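Local coordinates for mialostatin (Ixodes ricinus, PDB 6ZTK), which inhibits cysteine proteases of the cathepsin type, from both the tick midgut and the host, and so restrains digestion of blood proteins, at residues A47-S52 / K128-Y133; I74-N79 / I118-P123. All coordinates share one frame; numbering follows the deposited sequence.

Interaction 1: residues A47-S52 / K128-Y133. With TRT (fragment of triton X-100), chain C; SO4 (sulfate ion), chain D.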
ATOM      1  N   ALA A  47      -1.203  -2.671  -2.974  1.00 13.27           N
ATOM      2  CA  ALA A  47      -0.542  -2.107  -1.785  1.00 13.00           C
ATOM      3  C   ALA A  47       0.583  -1.163  -2.154  1.00 14.83           C
ATOM      4  O   ALA A  47       0.740  -0.110  -1.557  1.00 13.57           O
ATOM      5  CB  ALA A  47      -0.079  -3.242  -0.878  1.00 14.62           C
ATOM      6  N   HIS A  48       1.363  -1.538  -3.173  1.00 14.15           N
ATOM      7  CA  HIS A  48       2.431  -0.637  -3.661  1.00 15.61           C
ATOM      8  C   HIS A  48       1.788   0.645  -4.228  1.00 14.63           C
ATOM      9  O   HIS A  48       2.314   1.735  -3.982  1.00 14.88           O
ATOM     10  CB  HIS A  48       3.303  -1.337  -4.686  1.00 15.62           C
ATOM     11  CG  HIS A  48       4.337  -2.213  -4.055  1.00 18.05           C
ATOM     12  ND1 HIS A  48       5.468  -1.693  -3.430  1.00 17.33           N
ATOM     13  CD2 HIS A  48       4.415  -3.562  -3.935  1.00 17.64           C
ATOM     14  CE1 HIS A  48       6.148  -2.713  -2.886  1.00 18.03           C
ATOM     15  NE2 HIS A  48       5.522  -3.858  -3.158  1.00 17.90           N
ATOM     16  N   TYR A  49       0.667   0.504  -4.928  1.00 13.86           N
ATOM     17  CA  TYR A  49      -0.030   1.714  -5.399  1.00 14.37           C
ATOM     18  C   TYR A  49      -0.351   2.618  -4.200  1.00 14.84           C
ATOM     19  O   TYR A  49      -0.098   3.814  -4.190  1.00 13.86           O
ATOM     20  CB  TYR A  49      -1.259   1.422  -6.239  1.00 15.00           C
ATOM     21  CG  TYR A  49      -1.972   2.687  -6.560  1.00 16.05           C
ATOM     22  CD1 TYR A  49      -1.450   3.615  -7.454  1.00 18.36           C
ATOM     23  CD2 TYR A  49      -3.180   2.984  -5.943  1.00 18.96           C
ATOM     24  CE1 TYR A  49      -2.124   4.815  -7.718  1.00 20.53           C
ATOM     25  CE2 TYR A  49      -3.853   4.154  -6.230  1.00 19.88           C
ATOM     26  CZ  TYR A  49      -3.296   5.088  -7.057  1.00 22.35           C
ATOM     27  OH  TYR A  49      -4.004   6.264  -7.303  1.00 24.25           O
ATOM     28  N   ALA A  50      -0.928   2.037  -3.138  1.00 13.41           N
ATOM     29  CA  ALA A  50      -1.351   2.822  -1.983  1.00 13.56           C
ATOM     30  C   ALA A  50      -0.158   3.569  -1.414  1.00 13.94           C
ATOM     31  O   ALA A  50      -0.223   4.740  -1.105  1.00 13.90           O
ATOM     32  CB  ALA A  50      -1.981   1.906  -0.950  1.00 13.24           C
ATOM     33  N   VAL A  51       0.973   2.880  -1.171  1.00 12.48           N
ATOM     34  CA  VAL A  51       2.158   3.557  -0.531  0.50 13.45           C
ATOM     35  C   VAL A  51       2.684   4.661  -1.447  1.00 13.74           C
ATOM     36  O   VAL A  51       3.145   5.677  -0.912  1.00 15.11           O
ATOM     37  CB  VAL A  51       3.341   2.634  -0.136  0.50 13.54           C
ATOM     38  CG1 VAL A  51       2.899   1.572   0.832  0.50 12.74           C
ATOM     39  CG2 VAL A  51       4.160   2.059  -1.266  0.50 14.68           C
ATOM     40  N   SER A  52       2.519   4.498  -2.740  1.00 13.50           N
ATOM     41  CA  SER A  52       3.041   5.509  -3.715  1.00 15.97           C
ATOM     42  C   SER A  52       2.280   6.826  -3.552  1.00 16.43           C
ATOM     43  O   SER A  52       2.796   7.855  -4.045  1.00 17.35           O
ATOM     44  CB  SER A  52       2.956   5.028  -5.097  1.00 16.14           C
ATOM     45  OG  SER A  52       1.699   5.122  -5.704  1.00 16.01           O
ATOM     46  N   LYS A 128      -8.288   3.809 -10.236  1.00 23.02           N
ATOM     47  CA  LYS A 128      -7.891   3.358  -8.892  1.00 22.35           C
ATOM     48  C   LYS A 128      -7.711   4.622  -8.067  1.00 20.21           C
ATOM     49  O   LYS A 128      -7.045   5.582  -8.532  1.00 20.89           O
ATOM     50  CB  LYS A 128      -6.537   2.647  -8.769  1.00 27.35           C
ATOM     51  CG  LYS A 128      -6.254   1.398  -9.552  1.00 35.13           C
ATOM     52  CD  LYS A 128      -4.862   0.876  -9.213  1.00 32.61           C
ATOM     53  CE  LYS A 128      -3.728   1.819  -9.526  1.00 38.06           C
ATOM     54  NZ  LYS A 128      -3.150   1.552 -10.861  1.00 43.18           N
ATOM     55  N   ARG A 129      -8.292   4.649  -6.862  1.00 17.65           N
ATOM     56  CA  ARG A 129      -8.239   5.821  -5.976  0.50 18.62           C
ATOM     57  C   ARG A 129      -8.091   5.337  -4.544  1.00 17.19           C
ATOM     58  O   ARG A 129      -8.892   4.525  -4.095  1.00 17.02           O
ATOM     59  CB  ARG A 129      -9.520   6.659  -6.077  0.50 21.59           C
ATOM     60  CG  ARG A 129      -9.660   7.762  -5.041  0.50 29.26           C
ATOM     61  CD  ARG A 129     -11.019   8.420  -5.229  0.50 32.16           C
ATOM     62  NE  ARG A 129     -11.317   9.504  -4.314  0.50 33.51           N
ATOM     63  CZ  ARG A 129     -12.363  10.316  -4.464  0.50 36.55           C
ATOM     64  NH1 ARG A 129     -13.185  10.129  -5.485  0.50 39.94           N
ATOM     65  NH2 ARG A 129     -12.588  11.287  -3.596  0.50 33.51           N
ATOM     66  N   VAL A 130      -7.091   5.859  -3.859  1.00 14.48           N
ATOM     67  CA  VAL A 130      -6.976   5.576  -2.411  1.00 15.04           C
ATOM     68  C   VAL A 130      -8.030   6.369  -1.656  1.00 15.92           C
ATOM     69  O   VAL A 130      -8.006   7.607  -1.715  1.00 17.01           O
ATOM     70  CB  VAL A 130      -5.575   5.899  -1.887  1.00 14.94           C
ATOM     71  CG1 VAL A 130      -5.520   5.724  -0.373  1.00 16.32           C
ATOM     72  CG2 VAL A 130      -4.531   5.030  -2.558  1.00 18.21           C
ATOM     73  N   LEU A 131      -8.914   5.687  -0.950  1.00 13.53           N
ATOM     74  CA  LEU A 131      -9.928   6.396  -0.119  1.00 14.43           C
ATOM     75  C   LEU A 131      -9.424   6.672   1.291  1.00 16.55           C
ATOM     76  O   LEU A 131      -9.838   7.650   1.910  1.00 16.90           O
ATOM     77  CB  LEU A 131     -11.183   5.544  -0.033  1.00 14.23           C
ATOM     78  CG  LEU A 131     -11.902   5.230  -1.335  1.00 15.53           C
ATOM     79  CD1 LEU A 131     -13.165   4.421  -1.041  1.00 16.76           C
ATOM     80  CD2 LEU A 131     -12.224   6.520  -2.054  1.00 16.77           C
ATOM     81  N   SER A 132      -8.576   5.803   1.827  1.00 14.11           N
ATOM     82  CA  SER A 132      -8.083   5.944   3.196  1.00 14.72           C
ATOM     83  C   SER A 132      -6.689   5.317   3.283  1.00 13.47           C
ATOM     84  O   SER A 132      -6.414   4.371   2.524  1.00 13.48           O
ATOM     85  CB  SER A 132      -9.039   5.308   4.194  1.00 16.65           C
ATOM     86  OG  SER A 132      -9.091   3.945   4.029  1.00 19.62           O
ATOM     87  N   TYR A 133      -5.894   5.825   4.220  1.00 14.32           N
ATOM     88  CA  TYR A 133      -4.545   5.230   4.499  1.00 13.15           C
ATOM     89  C   TYR A 133      -4.201   5.629   5.909  1.00 13.68           C
ATOM     90  O   TYR A 133      -4.054   6.850   6.186  1.00 15.91           O
ATOM     91  CB  TYR A 133      -3.537   5.728   3.461  1.00 13.93           C
ATOM     92  CG  TYR A 133      -2.180   5.065   3.545  1.00 13.07           C
ATOM     93  CD1 TYR A 133      -1.274   5.381   4.549  1.00 13.77           C
ATOM     94  CD2 TYR A 133      -1.795   4.198   2.552  1.00 14.32           C
ATOM     95  CE1 TYR A 133      -0.016   4.787   4.575  1.00 15.13           C
ATOM     96  CE2 TYR A 133      -0.521   3.607   2.547  1.00 14.15           C
ATOM     97  CZ  TYR A 133       0.335   3.897   3.580  1.00 13.92           C
ATOM     98  OH  TYR A 133       1.593   3.311   3.566  1.00 15.80           O
TER
HETATM   99  O24 TRT C 501     -15.355  13.072  -3.366  0.50 26.37           O
HETATM  100  C23 TRT C 501     -15.121  12.258  -4.478  0.50 30.51           C
HETATM  101  C22 TRT C 501     -13.751  11.651  -4.308  0.50 33.55           C
HETATM  102  O21 TRT C 501     -13.824  10.229  -4.391  0.50 30.06           O
HETATM  103  C20 TRT C 501     -14.068   9.571  -3.152  0.50 26.66           C
HETATM  104  C19 TRT C 501     -15.284   8.680  -3.288  0.50 26.39           C
HETATM  105  O18 TRT C 501     -15.090   7.757  -4.352  0.50 24.14           O
HETATM  106  C17 TRT C 501     -16.304   7.176  -4.841  0.50 20.53           C
HETATM  107  C16 TRT C 501     -16.646   5.872  -4.130  0.50 21.48           C
HETATM  108  O15 TRT C 501     -16.144   5.909  -2.787  0.50 19.11           O
HETATM  109  C12 TRT C 501     -16.653   5.031  -1.854  0.50 16.29           C
HETATM  110  C13 TRT C 501     -16.957   3.711  -2.142  0.50 15.63           C
HETATM  111  C14 TRT C 501     -17.457   2.877  -1.150  0.50 16.83           C
HETATM  112  C11 TRT C 501     -16.814   5.496  -0.565  0.50 15.54           C
HETATM  113  C10 TRT C 501     -17.282   4.646   0.418  0.50 14.90           C
HETATM  114  C9  TRT C 501     -17.645   3.334   0.157  0.50 15.54           C
HETATM  115  C6  TRT C 501     -18.284   2.457   1.247  0.50 15.81           C
HETATM  116  C8  TRT C 501     -19.767   2.663   0.935  0.50 16.90           C
HETATM  117  C7  TRT C 501     -18.072   2.946   2.688  0.50 15.40           C
HETATM  118  C5  TRT C 501     -18.082   0.930   1.056  0.50 15.22           C
HETATM  119  C1  TRT C 501     -16.773   0.196   1.420  0.50 15.08           C
HETATM  120  C2  TRT C 501     -16.725  -0.012   2.928  0.50 16.56           C
HETATM  121  C4  TRT C 501     -15.556   0.990   0.988  0.50 15.21           C
HETATM  122  C3  TRT C 501     -16.741  -1.163   0.713  0.50 14.40           C
HETATM  123  S   SO4 D 502       5.634  -7.136  -2.272  1.00107.04           S
HETATM  124  O1  SO4 D 502       6.154  -5.891  -1.753  1.00 90.21           O
HETATM  125  O2  SO4 D 502       4.570  -7.630  -1.419  1.00 94.98           O
HETATM  126  O3  SO4 D 502       6.711  -8.091  -2.297  1.00108.80           O
HETATM  127  O4  SO4 D 502       5.126  -6.954  -3.618  1.00 69.13           O
HETATM  128  O   HOH W   1      -5.316   7.682  -5.188  1.00 21.44           O
HETATM  129  O   HOH W   2      -4.572   6.567 -10.106  1.00 39.87           O

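Interaction 2: residues I74-N79 / I118-P123. With TRT (fragment of triton X-100), chain C.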
ATOM      1  N   ILE A  74     -17.894  -5.178  -3.310  1.00 14.89           N
ATOM      2  CA  ILE A  74     -18.399  -4.519  -4.540  1.00 13.60           C
ATOM      3  C   ILE A  74     -19.441  -3.493  -4.135  1.00 14.11           C
ATOM      4  O   ILE A  74     -20.538  -3.877  -3.714  1.00 15.69           O
ATOM      5  CB  ILE A  74     -18.919  -5.537  -5.537  1.00 13.20           C
ATOM      6  CG1 ILE A  74     -17.821  -6.511  -5.958  1.00 15.43           C
ATOM      7  CG2 ILE A  74     -19.589  -4.855  -6.701  1.00 14.32           C
ATOM      8  CD1 ILE A  74     -18.376  -7.753  -6.667  1.00 16.68           C
ATOM      9  N   VAL A  75     -19.088  -2.238  -4.281  1.00 13.48           N
ATOM     10  CA  VAL A  75     -19.990  -1.071  -4.091  1.00 13.56           C
ATOM     11  C   VAL A  75     -19.548  -0.054  -5.120  1.00 14.15           C
ATOM     12  O   VAL A  75     -18.446   0.524  -5.011  1.00 16.17           O
ATOM     13  CB  VAL A  75     -19.903  -0.462  -2.695  1.00 14.71           C
ATOM     14  CG1 VAL A  75     -20.861   0.731  -2.625  1.00 16.41           C
ATOM     15  CG2 VAL A  75     -20.212  -1.427  -1.588  1.00 15.59           C
ATOM     16  N   ALA A  76     -20.446   0.141  -6.082  0.50 16.15           N
ATOM     17  CA  ALA A  76     -20.278   1.009  -7.271  0.50 17.59           C
ATOM     18  C   ALA A  76     -19.114   0.463  -8.087  0.50 17.86           C
ATOM     19  O   ALA A  76     -19.358   0.031  -9.217  0.50 18.64           O
ATOM     20  CB  ALA A  76     -20.102   2.451  -6.875  0.50 19.41           C
ATOM     21  N   GLY A  77     -17.931   0.437  -7.488  0.50 17.70           N
ATOM     22  CA  GLY A  77     -16.769  -0.246  -8.068  0.50 15.88           C
ATOM     23  C   GLY A  77     -16.359  -1.448  -7.238  0.50 15.76           C
ATOM     24  O   GLY A  77     -17.190  -2.003  -6.477  0.50 17.73           O
ATOM     25  N   VAL A  78     -15.122  -1.911  -7.428  1.00 13.20           N
ATOM     26  CA  VAL A  78     -14.542  -2.981  -6.631  1.00 13.89           C
ATOM     27  C   VAL A  78     -13.551  -2.407  -5.647  1.00 13.86           C
ATOM     28  O   VAL A  78     -12.656  -1.681  -6.048  1.00 13.99           O
ATOM     29  CB  VAL A  78     -13.862  -4.013  -7.557  1.00 15.68           C
ATOM     30  CG1 VAL A  78     -13.431  -5.194  -6.729  1.00 19.20           C
ATOM     31  CG2 VAL A  78     -14.802  -4.427  -8.679  1.00 16.89           C
ATOM     32  N   ASN A  79     -13.796  -2.641  -4.373  1.00 12.31           N
ATOM     33  CA  ASN A  79     -13.061  -1.999  -3.276  1.00 12.56           C
ATOM     34  C   ASN A  79     -12.185  -3.033  -2.576  1.00 14.88           C
ATOM     35  O   ASN A  79     -12.640  -4.173  -2.334  1.00 14.80           O
ATOM     36  CB  ASN A  79     -14.029  -1.383  -2.275  1.00 14.10           C
ATOM     37  CG  ASN A  79     -14.924  -0.377  -2.956  1.00 16.15           C
ATOM     38  OD1 ASN A  79     -14.479   0.742  -3.223  1.00 17.63           O
ATOM     39  ND2 ASN A  79     -16.129  -0.776  -3.312  1.00 15.03           N
ATOM     40  N   ILE A 118      -7.860   1.560   2.097  1.00 12.93           N
ATOM     41  CA  ILE A 118      -8.962   1.148   1.214  1.00 13.84           C
ATOM     42  C   ILE A 118      -8.768   1.799  -0.155  1.00 14.69           C
ATOM     43  O   ILE A 118      -8.600   3.010  -0.195  1.00 14.19           O
ATOM     44  CB  ILE A 118     -10.311   1.499   1.821  1.00 15.80           C
ATOM     45  CG1 ILE A 118     -10.504   0.723   3.120  1.00 17.15           C
ATOM     46  CG2 ILE A 118     -11.386   1.192   0.822  1.00 17.69           C
ATOM     47  CD1 ILE A 118     -11.709   1.181   3.922  1.00 19.26           C
ATOM     48  N   ILE A 119      -8.825   0.990  -1.190  1.00 14.19           N
ATOM     49  CA  ILE A 119      -8.683   1.453  -2.586  1.00 15.58           C
ATOM     50  C   ILE A 119     -10.002   1.178  -3.310  1.00 15.24           C
ATOM     51  O   ILE A 119     -10.478   0.029  -3.316  1.00 14.91           O
ATOM     52  CB  ILE A 119      -7.507   0.784  -3.269  1.00 16.51           C
ATOM     53  CG1 ILE A 119      -6.217   1.057  -2.495  1.00 21.44           C
ATOM     54  CG2 ILE A 119      -7.393   1.267  -4.699  1.00 16.72           C
ATOM     55  CD1 ILE A 119      -5.060   0.458  -3.188  1.00 27.86           C
ATOM     56  N   TYR A 120     -10.522   2.226  -3.920  1.00 14.68           N
ATOM     57  CA  TYR A 120     -11.714   2.134  -4.803  1.00 14.45           C
ATOM     58  C   TYR A 120     -11.235   1.931  -6.233  1.00 14.46           C
ATOM     59  O   TYR A 120     -10.357   2.691  -6.687  1.00 15.40           O
ATOM     60  CB  TYR A 120     -12.504   3.414  -4.688  1.00 14.74           C
ATOM     61  CG  TYR A 120     -13.608   3.601  -5.672  1.00 16.07           C
ATOM     62  CD1 TYR A 120     -14.781   2.891  -5.559  1.00 15.88           C
ATOM     63  CD2 TYR A 120     -13.476   4.526  -6.678  1.00 18.17           C
ATOM     64  CE1 TYR A 120     -15.829   3.048  -6.441  1.00 16.31           C
ATOM     65  CE2 TYR A 120     -14.524   4.710  -7.585  1.00 20.03           C
ATOM     66  CZ  TYR A 120     -15.693   3.976  -7.454  1.00 18.48           C
ATOM     67  OH  TYR A 120     -16.730   4.197  -8.329  1.00 23.55           O
ATOM     68  N   THR A 121     -11.783   0.969  -6.940  1.00 13.08           N
ATOM     69  CA  THR A 121     -11.429   0.783  -8.361  1.00 15.43           C
ATOM     70  C   THR A 121     -12.669   0.672  -9.219  1.00 16.14           C
ATOM     71  O   THR A 121     -13.740   0.219  -8.775  1.00 14.24           O
ATOM     72  CB  THR A 121     -10.569  -0.466  -8.555  1.00 15.13           C
ATOM     73  OG1 THR A 121     -11.325  -1.671  -8.434  1.00 15.08           O
ATOM     74  CG2 THR A 121      -9.411  -0.528  -7.594  1.00 16.73           C
ATOM     75  N   VAL A 122     -12.496   1.068 -10.483  1.00 16.84           N
ATOM     76  CA  VAL A 122     -13.527   0.854 -11.530  1.00 17.19           C
ATOM     77  C   VAL A 122     -12.799   0.120 -12.649  1.00 18.38           C
ATOM     78  O   VAL A 122     -12.080   0.718 -13.444  1.00 21.37           O
ATOM     79  CB  VAL A 122     -14.203   2.161 -11.944  1.00 17.85           C
ATOM     80  CG1 VAL A 122     -15.288   1.823 -12.952  1.00 20.35           C
ATOM     81  CG2 VAL A 122     -14.732   2.974 -10.786  1.00 20.25           C
ATOM     82  N   PRO A 123     -12.787  -1.211 -12.646  1.00 16.80           N
ATOM     83  CA  PRO A 123     -11.877  -1.970 -13.512  1.00 20.54           C
ATOM     84  C   PRO A 123     -12.123  -1.673 -14.992  1.00 21.13           C
ATOM     85  O   PRO A 123     -11.133  -1.597 -15.733  1.00 25.44           O
ATOM     86  CB  PRO A 123     -12.088  -3.442 -13.178  1.00 21.24           C
ATOM     87  CG  PRO A 123     -13.019  -3.497 -11.996  1.00 23.45           C
ATOM     88  CD  PRO A 123     -13.375  -2.084 -11.636  1.00 17.77           C
TER
HETATM   89  O24 TRT C 501     -15.355  13.072  -3.366  0.50 26.37           O
HETATM   90  C23 TRT C 501     -15.121  12.258  -4.478  0.50 30.51           C
HETATM   91  C22 TRT C 501     -13.751  11.651  -4.308  0.50 33.55           C
HETATM   92  O21 TRT C 501     -13.824  10.229  -4.391  0.50 30.06           O
HETATM   93  C20 TRT C 501     -14.068   9.571  -3.152  0.50 26.66           C
HETATM   94  C19 TRT C 501     -15.284   8.680  -3.288  0.50 26.39           C
HETATM   95  O18 TRT C 501     -15.090   7.757  -4.352  0.50 24.14           O
HETATM   96  C17 TRT C 501     -16.304   7.176  -4.841  0.50 20.53           C
HETATM   97  C16 TRT C 501     -16.646   5.872  -4.130  0.50 21.48           C
HETATM   98  O15 TRT C 501     -16.144   5.909  -2.787  0.50 19.11           O
HETATM   99  C12 TRT C 501     -16.653   5.031  -1.854  0.50 16.29           C
HETATM  100  C13 TRT C 501     -16.957   3.711  -2.142  0.50 15.63           C
HETATM  101  C14 TRT C 501     -17.457   2.877  -1.150  0.50 16.83           C
HETATM  102  C11 TRT C 501     -16.814   5.496  -0.565  0.50 15.54           C
HETATM  103  C10 TRT C 501     -17.282   4.646   0.418  0.50 14.90           C
HETATM  104  C9  TRT C 501     -17.645   3.334   0.157  0.50 15.54           C
HETATM  105  C6  TRT C 501     -18.284   2.457   1.247  0.50 15.81           C
HETATM  106  C8  TRT C 501     -19.767   2.663   0.935  0.50 16.90           C
HETATM  107  C7  TRT C 501     -18.072   2.946   2.688  0.50 15.40           C
HETATM  108  C5  TRT C 501     -18.082   0.930   1.056  0.50 15.22           C
HETATM  109  C1  TRT C 501     -16.773   0.196   1.420  0.50 15.08           C
HETATM  110  C2  TRT C 501     -16.725  -0.012   2.928  0.50 16.56           C
HETATM  111  C4  TRT C 501     -15.556   0.990   0.988  0.50 15.21           C
HETATM  112  C3  TRT C 501     -16.741  -1.163   0.713  0.50 14.40           C

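Interaction 1: residues A47-S52 / K128-Y133
The single helix of the cystatin fold lies against the edge strand 127-136 here, with Tyr49 and Ala50 meeting Lys128, Val130 and Tyr133. The short helix and strand axes come within 8.9 Å and cross at -69°. In Tyr49, CG is anti to the backbone N (chi1 175°), which sends the phenol out to the strand. Lys128 bends near its end and brings CE over one face of the Tyr49 ring. Lys128 CE sits almost above the ring centre, 3.6 Å from the centroid of the Tyr49 ring, in a CH-pi contact. Lys128 NZ, 4.7 Å from the Tyr49 centroid, adds a cation-pi contact over this face. Val130 CG2 meets the same ring obliquely, 3.8 Å from Tyr49 CE2, and reaches Ala50 CA as well. Two waters hold the phenol oxygen. One lies 2.9 Å from Tyr49 OH and accepts from Val130 N. The other also bonds Tyr49 OH and donates to Lys128 O.

The contact is one part of the cystatin fold, in which an antiparallel sheet wraps around a helix. A classic beta bulge interrupts the strand, with Leu131 and Ser132 both facing Ile118. The extra residue shifts the side-chain alternation, and Val130 and Tyr133 both point toward the helix. Tyr133 CE2 packs 4.2 Å from Ala50 CB. The Tyr133 ring also lies obliquely against Ala50 O, which accepts a bond from Thr53 OG1. Behind the contact, Ala47 and Val51 pack on Phe84 of strand 78-92.

Ser52 OG donates to Tyr49 O over 2.7 Å. On another side His48 NE2 donates to O1 of a sulfate ion at 2.6 Å, while His48 ND1 is hydrogen-bonded to Tyr99 OH. The sulfate probably comes from the crystallisation liquor.

Interaction 2: residues I74-N79 / I118-P123
Tyr120 and Asn79 face each other as a non-hydrogen-bonded antiparallel pair, and the tyrosine then runs on along the turn before strand 78-92. Tyr120 CB lies 3.6 Å from Asn79 OD1. Tyr120 CD1 comes closer to Asn79 OD1, at 3.2 Å, and this oxygen sits at the ring edge in the ring plane. CE1 is next to Gly77 N. At the tip, Tyr120 OH lies beside Ala76 CB. Ala76 and Gly77 are each modelled in two conformers, and these contacts hold for one of them. The anti placement of CG relative to the backbone N (chi1 170°) turns the edge of the ring to this turn. C16 of the Triton X-100 fragment (TRT) stands 3.7 Å above one face of the Tyr120 ring, over its centre.

Residues Gln73 to Gly77 spell the QxVxG motif of cystatins, the first inhibitory hairpin loop. The second, the Pro-Trp loop, begins at Pro123. In relatives both loops enter the protease cleft.

Asn79 braces the first loop: Asn79 ND2 donates to Val75 O at 3.2 Å, in the amide plane, and also to Gln73 O. Its OD1 is buried with no hydrogen-bond partner in the model. Next along, Val78 and Thr121 form a hydrogen-bonded pair. Val78 O takes Thr121 N at 2.9 Å and Thr121 OG1 at 2.7 Å, from opposite faces of its carbonyl plane. On the same face of the sheet as Thr121, Val78 CG2 packs 3.9 Å from Pro123 CG.

Overall arrangement
Interactions 1 and 2 lie about 12 Å apart, centre to centre, and share the hairpin of strands 113-122 and 127-136. Backbone pairing joins them: Leu131 N to Ile118 O and Arg129 O to Tyr120 N, both 2.8 Å and probable hydrogen bonds. Interaction 1 sets strand 127-136 against the helix, whereas interaction 2 ties strand 113-122, near the hairpin turn, to the QxVxG loop. Between them, on the face away from the helix, Leu131 CD1 packs 3.8 Å from Tyr120 CB. Both side chains line the pocket of the Triton fragment, with Trp33 and Gln73. Arg129 also belongs to it, but the given conformer overlaps the ligand and its contact is doubtful. Leu131 CD1 is 3.6 Å from TRT C12.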